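Local coordinates for binary enterotoxin of Clostridium perfringens component a (Clostridium perfringens, PDB 5WTZ), which catalyses ADP-ribosylation of actin as the enzymatic component of a binary iota-like enterotoxin, with NAD+ as the probable ADP-ribose donor, at residues Lys58-Leu63 against Val345-Ile350; Asp138-Val143 against Ile182-Ser187; Lys212-Glu217 against Glu293-Tyr298; Asp396-Tyr401 against Asn412-Asp417. One frame throughout, in Å; residues are numbered along the deposited sequence.

Interaction 1: residues Lys58-Leu63 against Val345-Ile350; sequences KKKFAL and VLSNNI
The Phe61 ring meets Ser347 obliquely along its CD1–CE1 side, with the carbonyl Ser347 O 3.5 Å from Phe61 CD1 and Ser347 CB 4.0 Å from Phe61 CE1. The second flat group, the Asn349 amide, has Leu63 lying above its plane: Leu63 CD2 comes to 3.6 Å from Asn349 CB and reaches over Asn349 CG. Asn349 ND2 is held from outside by Ala354 O.

One side-chain and one backbone hydrogen bond link the segments between these two packings. Ser347 OG, set between its own backbone N and carbonyl carbon (chi1 54°), faces the helical turn and donates to Lys60 O over 2.8 Å, arriving from above the carbonyl plane. Two residues further on, Asn349 N gives a straight bond of 2.9 Å to Ala62 O. Phe61 CA adds a C-H...O contact to Ser347 O. Arg300 NH2 ties the segments once more, bonding to both Phe61 O and Ser347 O.

The contact brings helix 36-61 of the N-terminal ADP-ribosyltransferase-like domain against the 345-350 loop of the C-terminal one, where Ile350 touches the bound NAD and Arg300 belongs to the dinucleotide-binding site.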
loop_
_atom_site.group_PDB
_atom_site.type_symbol
_atom_site.label_atom_id
_atom_site.label_comp_id
_atom_site.label_asym_id
_atom_site.label_seq_id
_atom_site.Cartn_x
_atom_site.Cartn_y
_atom_site.Cartn_z
ATOM N N LYS A 58 2.872 -11.952 1.148
ATOM C CA LYS A 58 3.050 -12.904 2.250
ATOM C C LYS A 58 4.275 -12.552 3.081
ATOM O O LYS A 58 4.212 -12.456 4.313
ATOM C CB LYS A 58 3.210 -14.338 1.724
ATOM C CG LYS A 58 1.964 -14.988 1.152
ATOM C CD LYS A 58 2.334 -16.324 0.512
ATOM C CE LYS A 58 1.114 -17.027 -0.059
ATOM N NZ LYS A 58 0.194 -17.468 1.023
ATOM N N LYS A 59 5.399 -12.362 2.392
ATOM C CA LYS A 59 6.678 -12.218 3.056
ATOM C C LYS A 59 6.749 -10.928 3.863
ATOM O O LYS A 59 7.190 -10.931 5.009
ATOM C CB LYS A 59 7.820 -12.253 2.038
ATOM C CG LYS A 59 9.204 -12.223 2.662
ATOM C CD LYS A 59 10.263 -11.963 1.603
ATOM C CE LYS A 59 11.663 -11.852 2.218
ATOM N NZ LYS A 59 11.989 -13.042 3.043
ATOM N N LYS A 60 6.315 -9.823 3.272
ATOM C CA LYS A 60 6.488 -8.542 3.937
ATOM C C LYS A 60 5.530 -8.366 5.115
ATOM O O LYS A 60 5.821 -7.601 6.030
ATOM C CB LYS A 60 6.340 -7.390 2.939
ATOM C CG LYS A 60 4.976 -7.169 2.343
ATOM C CD LYS A 60 5.154 -6.211 1.171
ATOM C CE LYS A 60 3.866 -5.594 0.688
ATOM N NZ LYS A 60 4.163 -4.781 -0.540
ATOM N N PHE A 61 4.414 -9.089 5.117
ATOM C CA PHE A 61 3.490 -9.003 6.255
ATOM C C PHE A 61 3.684 -10.117 7.295
ATOM O O PHE A 61 3.008 -10.134 8.324
ATOM C CB PHE A 61 2.052 -9.011 5.760
ATOM C CG PHE A 61 1.639 -7.733 5.089
ATOM C CD1 PHE A 61 1.502 -6.570 5.826
ATOM C CD2 PHE A 61 1.401 -7.697 3.720
ATOM C CE1 PHE A 61 1.127 -5.374 5.221
ATOM C CE2 PHE A 61 1.021 -6.502 3.105
ATOM C CZ PHE A 61 0.886 -5.344 3.865
ATOM N N ALA A 62 4.601 -11.044 7.031
ATOM C CA ALA A 62 4.835 -12.181 7.921
ATOM C C ALA A 62 5.477 -11.799 9.251
ATOM O O ALA A 62 5.996 -10.680 9.438
ATOM C CB ALA A 62 5.705 -13.219 7.225
ATOM N N LEU A 63 5.476 -12.761 10.171
ATOM C CA LEU A 63 6.216 -12.643 11.411
ATOM C C LEU A 63 7.705 -12.623 11.113
ATOM O O LEU A 63 8.130 -13.035 10.038
ATOM C CB LEU A 63 5.886 -13.791 12.363
ATOM C CG LEU A 63 4.476 -13.795 12.941
ATOM C CD1 LEU A 63 4.144 -15.190 13.442
ATOM C CD2 LEU A 63 4.394 -12.781 14.072
ATOM N N VAL A 345 5.432 1.388 11.970
ATOM C CA VAL A 345 5.853 1.733 10.626
ATOM C C VAL A 345 6.421 0.545 9.850
ATOM O O VAL A 345 6.756 0.686 8.665
ATOM C CB VAL A 345 6.873 2.869 10.645
ATOM C CG1 VAL A 345 6.229 4.089 11.302
ATOM C CG2 VAL A 345 8.150 2.451 11.368
ATOM N N LEU A 346 6.525 -0.617 10.495
ATOM C CA LEU A 346 6.950 -1.823 9.784
ATOM C C LEU A 346 5.734 -2.639 9.387
ATOM O O LEU A 346 4.734 -2.652 10.105
ATOM C CB LEU A 346 7.881 -2.685 10.634
ATOM C CG LEU A 346 9.156 -2.050 11.217
ATOM C CD1 LEU A 346 9.973 -3.095 11.947
ATOM C CD2 LEU A 346 9.998 -1.364 10.130
ATOM N N SER A 347 5.830 -3.331 8.257
ATOM C CA SER A 347 4.763 -4.202 7.794
ATOM C C SER A 347 4.819 -5.565 8.496
ATOM O O SER A 347 3.852 -6.332 8.410
ATOM C CB SER A 347 4.824 -4.385 6.263
ATOM O OG SER A 347 6.102 -4.836 5.828
ATOM N N ASN A 348 5.934 -5.847 9.187
ATOM C CA ASN A 348 6.110 -7.082 9.975
ATOM C C ASN A 348 4.908 -7.394 10.855
ATOM O O ASN A 348 4.352 -6.493 11.479
ATOM C CB ASN A 348 7.348 -7.017 10.900
ATOM C CG ASN A 348 8.647 -6.734 10.165
ATOM O OD1 ASN A 348 8.712 -5.856 9.311
ATOM N ND2 ASN A 348 9.690 -7.475 10.508
ATOM N N ASN A 349 4.517 -8.665 10.935
ATOM C CA ASN A 349 3.515 -9.060 11.921
ATOM C C ASN A 349 4.082 -8.896 13.337
ATOM O O ASN A 349 5.291 -8.895 13.520
ATOM C CB ASN A 349 3.063 -10.500 11.686
ATOM C CG ASN A 349 1.678 -10.783 12.258
ATOM O OD1 ASN A 349 1.092 -9.948 12.961
ATOM N ND2 ASN A 349 1.149 -11.977 11.963
ATOM N N ILE A 350 3.204 -8.734 14.322
ATOM C CA ILE A 350 3.610 -8.589 15.718
ATOM C C ILE A 350 3.126 -9.801 16.506
ATOM O O ILE A 350 1.951 -10.167 16.404
ATOM C CB ILE A 350 3.041 -7.300 16.343
ATOM C CG1 ILE A 350 3.575 -6.062 15.614
ATOM C CG2 ILE A 350 3.365 -7.237 17.827
ATOM C CD1 ILE A 350 2.806 -4.777 15.925
#

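Interaction 2: residues Asp138-Val143 against Ile182-Ser187; sequences DGFKDV and IDQGYS
Gln184 lies across one face of the Phe140 ring, its CG standing 3.8 Å from the ring centroid and almost on the ring normal, a CH-pi contact. The side chain runs on extended beyond CG, and its amide, turned by a chi3 of 111°, lies 40° from the ring plane, with NE2 3.8 Å from Phe140 CZ. The same CG presses on the backbone of Gly139. Asp183 approaches the ring differently: OD1 sits at the edge, 3.6 Å from Phe140 CE1, with carboxylate and ring only 12° from coplanar. Gln184 N and Ser80 OG both bond to this oxygen, which fixes it there. Leu76 and Ile79 of helix 70-83 also pack on Phe140.

Beyond the ring the chains enter the three-stranded antiparallel sheet of the N-terminal domain, where 141-144 is an outer strand beside 179-182. Lys141 and Ile182 form a hydrogen-bonded antiparallel pair, Ile182 N to Lys141 O at 2.9 Å and Lys141 N to Ile182 O at a longer 3.3 Å. Ile182 crosses Val143 obliquely, CD1 meeting Val143 CG2 at 4.0 Å, while its CB and CG1 lie against Lys141 O.

Where the chains part, water takes over from direct bonds. One molecule accepts from Gly139 N at 2.8 Å and lies unusually close to Gln184 OE1; another accepts from Gly185 N and lies 2.9 Å from Gly139 O, to which it may donate.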
loop_
_atom_site.group_PDB
_atom_site.type_symbol
_atom_site.label_atom_id
_atom_site.label_comp_id
_atom_site.label_asym_id
_atom_site.label_seq_id
_atom_site.Cartn_x
_atom_site.Cartn_y
_atom_site.Cartn_z
ATOM N N ASP A 138 1.439 -3.419 -4.942
ATOM C CA ASP A 138 2.213 -4.527 -4.373
ATOM C C ASP A 138 2.938 -5.341 -5.439
ATOM O O ASP A 138 2.435 -5.520 -6.544
ATOM C CB ASP A 138 1.318 -5.455 -3.565
ATOM C CG ASP A 138 0.765 -4.776 -2.349
ATOM O OD1 ASP A 138 1.569 -4.482 -1.441
ATOM O OD2 ASP A 138 -0.448 -4.525 -2.317
ATOM N N GLY A 139 4.113 -5.847 -5.088
ATOM C CA GLY A 139 4.890 -6.661 -6.007
ATOM C C GLY A 139 5.485 -5.876 -7.165
ATOM O O GLY A 139 5.507 -4.642 -7.153
ATOM N N PHE A 140 5.993 -6.600 -8.154
ATOM C CA PHE A 140 6.461 -5.992 -9.390
ATOM C C PHE A 140 5.266 -5.769 -10.303
ATOM O O PHE A 140 4.275 -6.499 -10.246
ATOM C CB PHE A 140 7.514 -6.865 -10.083
ATOM C CG PHE A 140 8.688 -7.202 -9.212
ATOM C CD1 PHE A 140 9.748 -6.330 -9.087
ATOM C CD2 PHE A 140 8.714 -8.389 -8.495
ATOM C CE1 PHE A 140 10.822 -6.641 -8.261
ATOM C CE2 PHE A 140 9.777 -8.702 -7.673
ATOM C CZ PHE A 140 10.835 -7.828 -7.555
ATOM N N LYS A 141 5.355 -4.751 -11.142
ATOM C CA LYS A 141 4.267 -4.428 -12.044
ATOM C C LYS A 141 4.782 -4.419 -13.474
ATOM O O LYS A 141 5.605 -3.588 -13.835
ATOM C CB LYS A 141 3.648 -3.072 -11.672
ATOM C CG LYS A 141 2.507 -2.628 -12.583
ATOM C CD LYS A 141 1.461 -3.725 -12.746
ATOM C CE LYS A 141 0.165 -3.176 -13.342
ATOM N NZ LYS A 141 -0.917 -4.205 -13.402
ATOM N N ASP A 142 4.315 -5.360 -14.285
ATOM C CA ASP A 142 4.702 -5.366 -15.681
ATOM C C ASP A 142 3.594 -4.742 -16.503
ATOM O O ASP A 142 2.410 -4.910 -16.195
ATOM C CB ASP A 142 5.038 -6.777 -16.164
ATOM C CG ASP A 142 3.949 -7.788 -15.857
ATOM O OD1 ASP A 142 3.883 -8.279 -14.704
ATOM O OD2 ASP A 142 3.175 -8.109 -16.783
ATOM N N VAL A 143 3.995 -3.988 -17.522
ATOM C CA VAL A 143 3.077 -3.198 -18.329
ATOM C C VAL A 143 3.462 -3.224 -19.800
ATOM O O VAL A 143 4.472 -3.823 -20.169
ATOM C CB VAL A 143 3.045 -1.738 -17.854
ATOM C CG1 VAL A 143 2.463 -1.659 -16.462
ATOM C CG2 VAL A 143 4.445 -1.152 -17.879
ATOM N N ILE A 182 8.433 -3.056 -13.945
ATOM C CA ILE A 182 8.719 -1.989 -12.990
ATOM C C ILE A 182 9.036 -2.543 -11.602
ATOM O O ILE A 182 8.351 -3.441 -11.109
ATOM C CB ILE A 182 7.535 -1.010 -12.865
ATOM C CG1 ILE A 182 7.075 -0.543 -14.246
ATOM C CG2 ILE A 182 7.910 0.170 -11.978
ATOM C CD1 ILE A 182 5.660 -0.011 -14.256
ATOM N N ASP A 183 10.075 -1.995 -10.979
ATOM C CA ASP A 183 10.481 -2.383 -9.628
ATOM C C ASP A 183 9.360 -2.291 -8.575
ATOM O O ASP A 183 8.356 -1.590 -8.754
ATOM C CB ASP A 183 11.666 -1.516 -9.198
ATOM C CG ASP A 183 12.535 -2.183 -8.155
ATOM O OD1 ASP A 183 12.286 -3.367 -7.852
ATOM O OD2 ASP A 183 13.476 -1.524 -7.654
ATOM N N GLN A 184 9.550 -3.019 -7.477
ATOM C CA GLN A 184 8.686 -2.942 -6.311
ATOM C C GLN A 184 8.803 -1.585 -5.635
ATOM O O GLN A 184 9.785 -0.873 -5.844
ATOM C CB GLN A 184 9.045 -4.031 -5.296
ATOM C CG GLN A 184 8.460 -5.404 -5.552
ATOM C CD GLN A 184 8.614 -6.313 -4.342
ATOM O OE1 GLN A 184 7.633 -6.658 -3.681
ATOM N NE2 GLN A 184 9.850 -6.694 -4.041
ATOM N N GLY A 185 7.799 -1.236 -4.829
ATOM C CA GLY A 185 7.871 -0.082 -3.948
ATOM C C GLY A 185 7.120 1.168 -4.370
ATOM O O GLY A 185 7.206 2.198 -3.702
ATOM N N TYR A 186 6.362 1.098 -5.459
ATOM C CA TYR A 186 5.706 2.305 -5.950
ATOM C C TYR A 186 4.210 2.345 -5.696
ATOM O O TYR A 186 3.579 1.344 -5.328
ATOM C CB TYR A 186 5.979 2.476 -7.454
ATOM C CG TYR A 186 7.438 2.672 -7.767
ATOM C CD1 TYR A 186 8.023 3.932 -7.692
ATOM C CD2 TYR A 186 8.242 1.597 -8.120
ATOM C CE1 TYR A 186 9.365 4.113 -7.969
ATOM C CE2 TYR A 186 9.589 1.768 -8.397
ATOM C CZ TYR A 186 10.144 3.027 -8.321
ATOM O OH TYR A 186 11.479 3.203 -8.599
ATOM N N SER A 187 3.651 3.532 -5.898
ATOM C CA SER A 187 2.220 3.745 -5.815
ATOM C C SER A 187 1.718 4.542 -7.027
ATOM O O SER A 187 2.500 5.167 -7.747
ATOM C CB SER A 187 1.863 4.480 -4.521
ATOM O OG SER A 187 2.499 3.891 -3.386
HETATM O O HOH W 1 5.359 -6.241 -2.663
HETATM O O HOH W 2 5.585 -3.158 -4.665
#

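Interaction 3: residues Lys212-Glu217 against Glu293-Tyr298; sequences KQLNFE and EDIITY
Leu214 and Asn215 lie along Ile295 and Ile296, where the loop between strand 201-211 and helix 220-237 runs beside strand 295-301, an outer strand of the C-terminal five-stranded sheet. One direct backbone bond joins them, Ile296 N to Leu214 O at 2.9 Å; past it the two backbones diverge, and a water bridges Phe216 N to Ile296 O.

Close packing surrounds this bond. Ile295 CD1 touches Phe216 CE2 obliquely at 3.7 Å and also nears Leu214 CD2. Ile296 CB fits against Asn215 CG, and its CD1 end lies crosswise by the Gln213 amide, which is itself bonded to Ser187 and Asn134. Trp226 of helix 220-237 packs on Leu214, Phe216 and Ile295.

The Glu293 end is more open to solvent. There Leu214 CD2 lies 3.6 Å from the carboxylate carbon Glu293 CD, Glu293 OE2 bonds to Trp226 NE1, and a water spans Leu214 N and Asp294 O. The other end combines one short direct bond with water. Asn215 CG turns away from the backbone N (chi1 -175°), bringing the amide to the tyrosine hydroxyl. A water in the plane of the Tyr298 ring donates to Tyr298 OH and to Glu217 OE2, which is salt-bridged to Lys60, while Tyr298 OH donates to a lone pair of Asn215 OD1 at 2.6 Å.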
loop_
_atom_site.group_PDB
_atom_site.type_symbol
_atom_site.label_atom_id
_atom_site.label_comp_id
_atom_site.label_asym_id
_atom_site.label_seq_id
_atom_site.Cartn_x
_atom_site.Cartn_y
_atom_site.Cartn_z
ATOM N N LYS A 212 6.685 7.424 -5.458
ATOM C CA LYS A 212 7.266 6.569 -4.442
ATOM C C LYS A 212 6.974 7.147 -3.074
ATOM O O LYS A 212 7.435 8.238 -2.744
ATOM C CB LYS A 212 8.776 6.424 -4.650
ATOM C CG LYS A 212 9.405 5.316 -3.821
ATOM C CD LYS A 212 10.878 5.178 -4.152
ATOM C CE LYS A 212 11.241 3.737 -4.442
ATOM N NZ LYS A 212 10.930 2.859 -3.282
ATOM N N GLN A 213 6.198 6.418 -2.290
ATOM C CA GLN A 213 5.855 6.852 -0.945
ATOM C C GLN A 213 6.894 6.350 0.046
ATOM O O GLN A 213 7.551 5.339 -0.206
ATOM C CB GLN A 213 4.469 6.345 -0.550
ATOM C CG GLN A 213 3.334 6.817 -1.465
ATOM C CD GLN A 213 1.976 6.595 -0.836
ATOM O OE1 GLN A 213 1.446 7.476 -0.145
ATOM N NE2 GLN A 213 1.399 5.412 -1.064
ATOM N N LEU A 214 7.050 7.062 1.157
ATOM C CA LEU A 214 7.949 6.617 2.230
ATOM C C LEU A 214 7.259 5.478 2.977
ATOM O O LEU A 214 6.228 5.661 3.641
ATOM C CB LEU A 214 8.310 7.765 3.172
ATOM C CG LEU A 214 9.310 7.466 4.299
ATOM C CD1 LEU A 214 10.671 7.084 3.758
ATOM C CD2 LEU A 214 9.427 8.642 5.253
ATOM N N ASN A 215 7.819 4.289 2.825
ATOM C CA ASN A 215 7.189 3.059 3.285
ATOM C C ASN A 215 8.300 2.077 3.618
ATOM O O ASN A 215 8.914 1.504 2.722
ATOM C CB ASN A 215 6.251 2.500 2.208
ATOM C CG ASN A 215 5.477 1.280 2.677
ATOM O OD1 ASN A 215 5.724 0.744 3.769
ATOM N ND2 ASN A 215 4.558 0.805 1.834
ATOM N N PHE A 216 8.584 1.897 4.902
ATOM C CA PHE A 216 9.750 1.107 5.294
ATOM C C PHE A 216 9.565 -0.400 5.102
ATOM O O PHE A 216 10.551 -1.119 4.950
ATOM C CB PHE A 216 10.115 1.419 6.748
ATOM C CG PHE A 216 10.503 2.848 6.953
ATOM C CD1 PHE A 216 11.557 3.387 6.230
ATOM C CD2 PHE A 216 9.815 3.654 7.840
ATOM C CE1 PHE A 216 11.919 4.708 6.392
ATOM C CE2 PHE A 216 10.173 4.983 8.006
ATOM C CZ PHE A 216 11.227 5.505 7.280
ATOM N N GLU A 217 8.308 -0.850 5.069
ATOM C CA GLU A 217 7.953 -2.282 5.021
ATOM C C GLU A 217 8.776 -3.095 6.044
ATOM O O GLU A 217 8.435 -3.058 7.229
ATOM C CB GLU A 217 8.083 -2.831 3.581
ATOM C CG GLU A 217 7.036 -2.165 2.653
ATOM C CD GLU A 217 6.860 -2.836 1.298
ATOM O OE1 GLU A 217 7.791 -3.514 0.832
ATOM O OE2 GLU A 217 5.781 -2.669 0.706
ATOM N N GLU A 293 6.620 14.474 6.900
ATOM C CA GLU A 293 6.452 14.065 5.502
ATOM C C GLU A 293 5.500 12.883 5.459
ATOM O O GLU A 293 5.423 12.113 6.433
ATOM C CB GLU A 293 7.786 13.672 4.875
ATOM C CG GLU A 293 8.419 12.444 5.535
ATOM C CD GLU A 293 9.832 12.192 5.048
ATOM O OE1 GLU A 293 10.046 12.217 3.820
ATOM O OE2 GLU A 293 10.729 11.997 5.896
ATOM N N ASP A 294 4.793 12.729 4.339
ATOM C CA ASP A 294 3.852 11.628 4.160
ATOM C C ASP A 294 4.590 10.328 4.417
ATOM O O ASP A 294 5.708 10.127 3.918
ATOM C CB ASP A 294 3.235 11.613 2.756
ATOM C CG ASP A 294 2.175 12.705 2.549
ATOM O OD1 ASP A 294 2.225 13.760 3.225
ATOM O OD2 ASP A 294 1.302 12.507 1.680
ATOM N N ILE A 295 3.972 9.460 5.208
ATOM C CA ILE A 295 4.555 8.168 5.546
ATOM C C ILE A 295 3.448 7.104 5.532
ATOM O O ILE A 295 2.271 7.397 5.787
ATOM C CB ILE A 295 5.291 8.211 6.927
ATOM C CG1 ILE A 295 6.162 6.966 7.127
ATOM C CG2 ILE A 295 4.327 8.456 8.092
ATOM C CD1 ILE A 295 7.166 7.088 8.298
ATOM N N ILE A 296 3.819 5.887 5.167
ATOM C CA ILE A 296 2.942 4.733 5.317
ATOM C C ILE A 296 3.180 4.093 6.693
ATOM O O ILE A 296 4.325 3.857 7.083
ATOM C CB ILE A 296 3.181 3.685 4.203
ATOM C CG1 ILE A 296 2.848 4.276 2.818
ATOM C CG2 ILE A 296 2.383 2.423 4.511
ATOM C CD1 ILE A 296 1.457 4.955 2.752
ATOM N N THR A 297 2.113 3.824 7.444
ATOM C CA THR A 297 2.260 3.090 8.700
ATOM C C THR A 297 1.201 1.978 8.781
ATOM O O THR A 297 0.276 1.947 7.982
ATOM C CB THR A 297 2.177 4.025 9.924
ATOM O OG1 THR A 297 2.648 3.327 11.083
ATOM C CG2 THR A 297 0.734 4.573 10.139
ATOM N N TYR A 298 1.353 1.068 9.739
ATOM C CA TYR A 298 0.575 -0.179 9.782
ATOM C C TYR A 298 -0.088 -0.445 11.131
ATOM O O TYR A 298 0.365 0.021 12.167
ATOM C CB TYR A 298 1.474 -1.378 9.436
ATOM C CG TYR A 298 2.152 -1.300 8.077
ATOM C CD1 TYR A 298 3.388 -0.653 7.929
ATOM C CD2 TYR A 298 1.562 -1.868 6.951
ATOM C CE1 TYR A 298 4.011 -0.580 6.683
ATOM C CE2 TYR A 298 2.173 -1.805 5.701
ATOM C CZ TYR A 298 3.380 -1.150 5.575
ATOM O OH TYR A 298 3.970 -1.104 4.341
HETATM O O HOH W 3 5.606 9.297 1.477
HETATM O O HOH W 4 3.478 -2.046 1.926
HETATM O O HOH W 5 6.717 2.667 6.879
#

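Interaction 4: residues Asp396-Tyr401 against Asn412-Asp417; sequences DNITEY and NKLIID
Tyr401 lies over the neighbouring strand and meets two of its side chains. Its CG sits between the backbone N and carbonyl carbon (chi1 89°), which carries the ring toward Ile415; there Tyr401 CD1 meets Ile415 CD1 at 3.8 Å, the side chains crossing at about a right angle. Lys413 runs beside the tyrosine, pointing the same way, and a water connects Tyr401 OH with Lys413 NZ, which is also paired with Asp403.

Ile415 shares this face with Thr399, its hydrogen-bonded partner: Ile415 N reaches Thr399 O at 2.8 Å and Thr399 N returns a bond to Ile415 O. Phe61 and Ile57 of helix 36-61 cover both Tyr401 and Ile415.

Asp417 works through its backbone as well as its carboxylate. Asp417 O accepts from Asp396 N at 2.8 Å and from Asn397 N at 3.1 Å, so two residues stand opposite one in a classic beta bulge. Its OD1 forms a salt bridge with Arg361, and a water unusually close to OD2 bonds to Thr399 OG1 and Ile415 O. On the other face Ile398 CG2 touches Leu414 CD2. Together these strands make the antiparallel beta hairpin 391-403/411-420 of the C-terminal ADP-ribosyltransferase sheet.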
loop_
_atom_site.group_PDB
_atom_site.type_symbol
_atom_site.label_atom_id
_atom_site.label_comp_id
_atom_site.label_asym_id
_atom_site.label_seq_id
_atom_site.Cartn_x
_atom_site.Cartn_y
_atom_site.Cartn_z
ATOM N N ASP A 396 -9.699 3.086 1.345
ATOM C CA ASP A 396 -9.325 3.265 -0.053
ATOM C C ASP A 396 -9.300 1.934 -0.811
ATOM O O ASP A 396 -9.688 1.862 -1.979
ATOM C CB ASP A 396 -7.940 3.921 -0.157
ATOM C CG ASP A 396 -7.871 5.273 0.505
ATOM O OD1 ASP A 396 -8.830 6.072 0.366
ATOM O OD2 ASP A 396 -6.827 5.543 1.149
ATOM N N ASN A 397 -8.809 0.886 -0.152
ATOM C CA ASN A 397 -8.833 -0.439 -0.761
ATOM C C ASN A 397 -8.811 -1.547 0.277
ATOM O O ASN A 397 -8.426 -1.346 1.444
ATOM C CB ASN A 397 -7.655 -0.621 -1.727
ATOM C CG ASN A 397 -8.005 -1.497 -2.928
ATOM O OD1 ASN A 397 -9.074 -2.111 -2.992
ATOM N ND2 ASN A 397 -7.099 -1.556 -3.883
ATOM N N ILE A 398 -9.217 -2.726 -0.176
ATOM C CA ILE A 398 -9.225 -3.913 0.655
ATOM C C ILE A 398 -8.661 -5.043 -0.185
ATOM O O ILE A 398 -9.190 -5.350 -1.257
ATOM C CB ILE A 398 -10.642 -4.233 1.157
ATOM C CG1 ILE A 398 -11.105 -3.151 2.140
ATOM C CG2 ILE A 398 -10.690 -5.618 1.797
ATOM C CD1 ILE A 398 -12.561 -3.216 2.494
ATOM N N THR A 399 -7.558 -5.626 0.270
ATOM C CA THR A 399 -6.858 -6.627 -0.516
ATOM C C THR A 399 -6.625 -7.895 0.306
ATOM O O THR A 399 -5.921 -7.878 1.318
ATOM C CB THR A 399 -5.513 -6.093 -1.033
ATOM O OG1 THR A 399 -5.732 -4.929 -1.840
ATOM C CG2 THR A 399 -4.808 -7.142 -1.862
ATOM N N GLU A 400 -7.221 -8.998 -0.120
ATOM C CA GLU A 400 -7.065 -10.239 0.631
ATOM C C GLU A 400 -5.740 -10.930 0.316
ATOM O O GLU A 400 -5.258 -10.885 -0.816
ATOM C CB GLU A 400 -8.234 -11.179 0.346
ATOM C CG GLU A 400 -8.375 -11.532 -1.122
ATOM C CD GLU A 400 -9.515 -12.491 -1.392
ATOM O OE1 GLU A 400 -9.486 -13.613 -0.837
ATOM O OE2 GLU A 400 -10.433 -12.125 -2.163
ATOM N N TYR A 401 -5.127 -11.547 1.323
ATOM C CA TYR A 401 -4.099 -12.547 1.035
ATOM C C TYR A 401 -4.204 -13.651 2.063
ATOM O O TYR A 401 -4.856 -13.492 3.091
ATOM C CB TYR A 401 -2.691 -11.933 1.017
ATOM C CG TYR A 401 -1.983 -11.915 2.355
ATOM C CD1 TYR A 401 -2.273 -10.938 3.288
ATOM C CD2 TYR A 401 -1.012 -12.877 2.677
ATOM C CE1 TYR A 401 -1.615 -10.899 4.523
ATOM C CE2 TYR A 401 -0.358 -12.853 3.912
ATOM C CZ TYR A 401 -0.669 -11.856 4.820
ATOM O OH TYR A 401 -0.041 -11.814 6.044
ATOM N N ASN A 412 -7.129 -16.373 5.554
ATOM C CA ASN A 412 -7.163 -15.148 4.780
ATOM C C ASN A 412 -7.184 -13.927 5.693
ATOM O O ASN A 412 -7.896 -13.889 6.706
ATOM C CB ASN A 412 -8.370 -15.116 3.852
ATOM C CG ASN A 412 -8.178 -15.968 2.633
ATOM O OD1 ASN A 412 -7.067 -16.083 2.116
ATOM N ND2 ASN A 412 -9.258 -16.566 2.150
ATOM N N LYS A 413 -6.394 -12.929 5.323
ATOM C CA LYS A 413 -6.356 -11.663 6.030
ATOM C C LYS A 413 -6.645 -10.521 5.061
ATOM O O LYS A 413 -6.507 -10.690 3.839
ATOM C CB LYS A 413 -5.003 -11.488 6.717
ATOM C CG LYS A 413 -4.732 -12.578 7.767
ATOM C CD LYS A 413 -3.442 -12.319 8.533
ATOM C CE LYS A 413 -3.404 -13.134 9.826
ATOM N NZ LYS A 413 -2.045 -13.089 10.493
ATOM N N LEU A 414 -7.055 -9.372 5.588
ATOM C CA LEU A 414 -7.369 -8.217 4.743
ATOM C C LEU A 414 -6.411 -7.060 4.963
ATOM O O LEU A 414 -6.295 -6.521 6.064
ATOM C CB LEU A 414 -8.803 -7.742 4.984
ATOM C CG LEU A 414 -9.885 -8.799 4.741
ATOM C CD1 LEU A 414 -11.263 -8.248 5.051
ATOM C CD2 LEU A 414 -9.831 -9.332 3.301
ATOM N N ILE A 415 -5.732 -6.688 3.892
ATOM C CA ILE A 415 -4.913 -5.495 3.879
ATOM C C ILE A 415 -5.830 -4.311 3.582
ATOM O O ILE A 415 -6.421 -4.231 2.503
ATOM C CB ILE A 415 -3.791 -5.623 2.829
ATOM C CG1 ILE A 415 -2.986 -6.897 3.091
ATOM C CG2 ILE A 415 -2.883 -4.383 2.853
ATOM C CD1 ILE A 415 -2.136 -7.353 1.936
ATOM N N ILE A 416 -5.968 -3.413 4.547
ATOM C CA ILE A 416 -6.937 -2.322 4.432
ATOM C C ILE A 416 -6.183 -1.023 4.202
ATOM O O ILE A 416 -5.697 -0.389 5.144
ATOM C CB ILE A 416 -7.835 -2.237 5.685
ATOM C CG1 ILE A 416 -8.506 -3.599 5.930
ATOM C CG2 ILE A 416 -8.879 -1.137 5.530
ATOM C CD1 ILE A 416 -9.405 -3.638 7.121
ATOM N N ASP A 417 -6.047 -0.656 2.933
ATOM C CA ASP A 417 -5.418 0.614 2.577
ATOM C C ASP A 417 -6.346 1.753 2.933
ATOM O O ASP A 417 -7.499 1.773 2.508
ATOM C CB ASP A 417 -5.079 0.650 1.090
ATOM C CG ASP A 417 -3.804 -0.098 0.778
ATOM O OD1 ASP A 417 -2.715 0.445 1.048
ATOM O OD2 ASP A 417 -3.898 -1.228 0.276
HETATM O O HOH W 6 -5.738 -2.881 0.161
HETATM O O HOH W 7 -6.735 -14.646 -0.156
HETATM O O HOH W 8 0.105 -11.464 8.709
#

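Overall arrangement
Interaction 1 touches each of the other three. Lys60 NZ forms salt bridges with Asp138 OD1 of interaction 2 (2.8 Å) and Glu217 OE2 of interaction 3 (2.9 Å), while Phe61 CE2 packs on Ile415 CD1 of interaction 4 at 3.5 Å. Interaction 2 meets interaction 3 through Ser187 OG and Gln213 NE2, and lies away from the NAD site. Interactions 3 and 4 do not touch, their centres about 17 Å apart, but both reach the C-terminal five-stranded sheet. Nearest to NAD is interaction 1: the Ile350 side chain is about 4 Å from the dinucleotide, against about 7 Å for Tyr298 and 11 Å for Ile416.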